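PDB 4PT1: odorant-binding protein 1d from Locusta migratoria, which probably binds small, mostly hydrophobic odorant molecules and carries them in the fluid around the sensory neurons. Local coordinates for residues A[19-24]-A[55-60]. Sequence-based numbering, arbitrary orientation.
Sequences DHTCRS and MVEFNS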
loop_
_atom_site.group_PDB
_atom_site.type_symbol
_atom_site.label_atom_id
_atom_site.label_comp_id
_atom_site.label_asym_id
_atom_site.label_seq_id
_atom_site.Cartn_x
_atom_site.Cartn_y
_atom_site.Cartn_z
ATOM N N ASP A 19 5.251 8.454 -4.238
ATOM C CA ASP A 19 5.278 9.097 -2.930
ATOM C C ASP A 19 5.318 10.628 -3.069
ATOM O O ASP A 19 4.644 11.368 -2.339
ATOM C CB ASP A 19 6.484 8.619 -2.106
ATOM C CG ASP A 19 6.678 9.433 -0.864
ATOM O OD1 ASP A 19 5.865 9.261 0.066
ATOM O OD2 ASP A 19 7.642 10.240 -0.813
ATOM N N HIS A 20 6.111 11.112 -4.020
ATOM C CA HIS A 20 6.185 12.562 -4.231
ATOM C C HIS A 20 4.815 13.154 -4.516
ATOM O O HIS A 20 4.397 14.102 -3.848
ATOM C CB HIS A 20 7.166 12.885 -5.320
ATOM C CG HIS A 20 7.300 14.350 -5.575
ATOM N ND1 HIS A 20 8.096 15.136 -4.830
ATOM C CD2 HIS A 20 6.661 15.185 -6.488
ATOM C CE1 HIS A 20 7.998 16.404 -5.260
ATOM N NE2 HIS A 20 7.135 16.432 -6.283
ATOM N N THR A 21 4.077 12.568 -5.458
ATOM C CA THR A 21 2.794 13.144 -5.851
ATOM C C THR A 21 1.773 12.955 -4.727
ATOM O O THR A 21 1.033 13.870 -4.386
ATOM C CB THR A 21 2.254 12.532 -7.161
ATOM O OG1 THR A 21 2.157 11.133 -7.016
ATOM C CG2 THR A 21 3.186 12.791 -8.315
ATOM N N CYS A 22 1.761 11.785 -4.121
ATOM C CA CYS A 22 0.745 11.496 -3.106
ATOM C C CYS A 22 0.944 12.206 -1.766
ATOM O O CYS A 22 -0.032 12.576 -1.090
ATOM C CB CYS A 22 0.615 9.998 -2.890
ATOM S SG CYS A 22 -0.116 9.147 -4.316
ATOM N N ARG A 23 2.194 12.357 -1.356
ATOM C CA ARG A 23 2.473 13.080 -0.119
ATOM C C ARG A 23 2.153 14.547 -0.252
ATOM O O ARG A 23 1.640 15.151 0.685
ATOM C CB ARG A 23 3.918 12.914 0.337
ATOM C CG ARG A 23 4.101 11.663 1.178
ATOM C CD ARG A 23 5.174 11.851 2.231
ATOM N NE ARG A 23 6.486 11.845 1.610
ATOM C CZ ARG A 23 7.552 12.461 2.102
ATOM N NH1 ARG A 23 7.470 13.167 3.232
ATOM N NH2 ARG A 23 8.703 12.381 1.451
ATOM N N SER A 24 2.462 15.117 -1.407
ATOM C CA SER A 24 2.130 16.513 -1.655
ATOM C C SER A 24 0.614 16.717 -1.689
ATOM O O SER A 24 0.139 17.695 -1.141
ATOM C CB SER A 24 2.828 17.063 -2.902
ATOM O OG SER A 24 2.232 16.659 -4.109
ATOM N N MET A 55 -2.925 3.637 -4.300
ATOM C CA MET A 55 -3.709 2.645 -5.023
ATOM C C MET A 55 -4.254 3.221 -6.329
ATOM O O MET A 55 -4.303 2.520 -7.341
ATOM C CB MET A 55 -4.833 2.092 -4.151
ATOM C CG MET A 55 -4.328 1.304 -2.955
ATOM S SD MET A 55 -5.682 0.609 -2.007
ATOM C CE MET A 55 -6.097 -0.798 -3.048
ATOM N N VAL A 56 -4.666 4.485 -6.307
ATOM C CA VAL A 56 -5.206 5.149 -7.516
ATOM C C VAL A 56 -4.115 5.273 -8.561
ATOM O O VAL A 56 -4.337 4.999 -9.725
ATOM C CB VAL A 56 -5.807 6.538 -7.212
ATOM C CG1 VAL A 56 -6.177 7.237 -8.513
ATOM C CG2 VAL A 56 -7.034 6.399 -6.325
ATOM N N GLU A 57 -2.916 5.646 -8.131
ATOM C CA GLU A 57 -1.799 5.804 -9.063
ATOM C C GLU A 57 -1.367 4.445 -9.671
ATOM O O GLU A 57 -0.876 4.393 -10.809
ATOM C CB GLU A 57 -0.637 6.496 -8.361
ATOM C CG GLU A 57 -0.920 7.945 -8.001
ATOM C CD GLU A 57 -1.063 8.845 -9.208
ATOM O OE1 GLU A 57 -0.136 8.885 -10.045
ATOM O OE2 GLU A 57 -2.097 9.534 -9.302
ATOM N N PHE A 58 -1.587 3.353 -8.945
ATOM C CA PHE A 58 -1.301 2.006 -9.489
ATOM C C PHE A 58 -2.552 1.222 -9.907
ATOM O O PHE A 58 -2.546 -0.010 -9.931
ATOM C CB PHE A 58 -0.448 1.202 -8.501
ATOM C CG PHE A 58 0.913 1.792 -8.275
ATOM C CD1 PHE A 58 1.837 1.841 -9.313
ATOM C CD2 PHE A 58 1.271 2.300 -7.032
ATOM C CE1 PHE A 58 3.097 2.402 -9.116
ATOM C CE2 PHE A 58 2.531 2.851 -6.825
ATOM C CZ PHE A 58 3.445 2.893 -7.873
ATOM N N ASN A 59 -3.620 1.946 -10.245
ATOM C CA ASN A 59 -4.792 1.381 -10.927
ATOM C C ASN A 59 -5.635 0.360 -10.150
ATOM O O ASN A 59 -6.573 -0.208 -10.725
ATOM C CB ASN A 59 -4.379 0.734 -12.259
ATOM C CG ASN A 59 -3.493 1.627 -13.089
ATOM O OD1 ASN A 59 -2.312 1.319 -13.310
ATOM N ND2 ASN A 59 -4.051 2.757 -13.547
ATOM N N SER A 60 -5.334 0.151 -8.865
ATOM C CA SER A 60 -6.047 -0.832 -8.035
ATOM C C SER A 60 -7.218 -0.232 -7.292
ATOM O O SER A 60 -7.988 -0.962 -6.665
ATOM C CB SER A 60 -5.107 -1.524 -7.038
ATOM O OG SER A 60 -4.334 -0.603 -6.284
HETATM O O HOH W 1 2.639 9.589 -9.185
#
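Segments 19-24, on helix 15-26, and 55-60, at the end of helix 45-57, come nearest at Cys22 and Glu57, with CA atoms 8.6 Å apart. Just beyond Glu57 that helix ends in a Schellman motif: Ser60 N bonds to Met55 O at 3.0 Å and Asn59 N to Val56 O at 3.2 Å, with Asn59 at positive phi. Across the gap the apolar touch is slight, Glu57 CG lying 4.0 Å from Cys22 SG. The Glu57 chain leaves beside its backbone N and bends at chi2 (-67°), which turns the carboxylate away from the sulfur and towards Thr21 OG1. There a water joins the segments, standing 2.7 Å from Thr21 OG1 and donating to Glu57 OE1 at 3.0 Å. Thr21 OG1 is also hydrogen-bonded to Val18 O, one turn back in its own helix. The sulfur of Cys22 is held by Cys53, one turn before Glu57, in one of the three disulfides characteristic of classical insect odorant-binding proteins. With no direct hydrogen bond between the segments and only 77 Å² buried, the Cys22-Cys53 disulfide, which joins the two helices just before segment 55-60, is probably the main tie here, and the water-bridged carboxylate a lighter, more solvent-dependent addition.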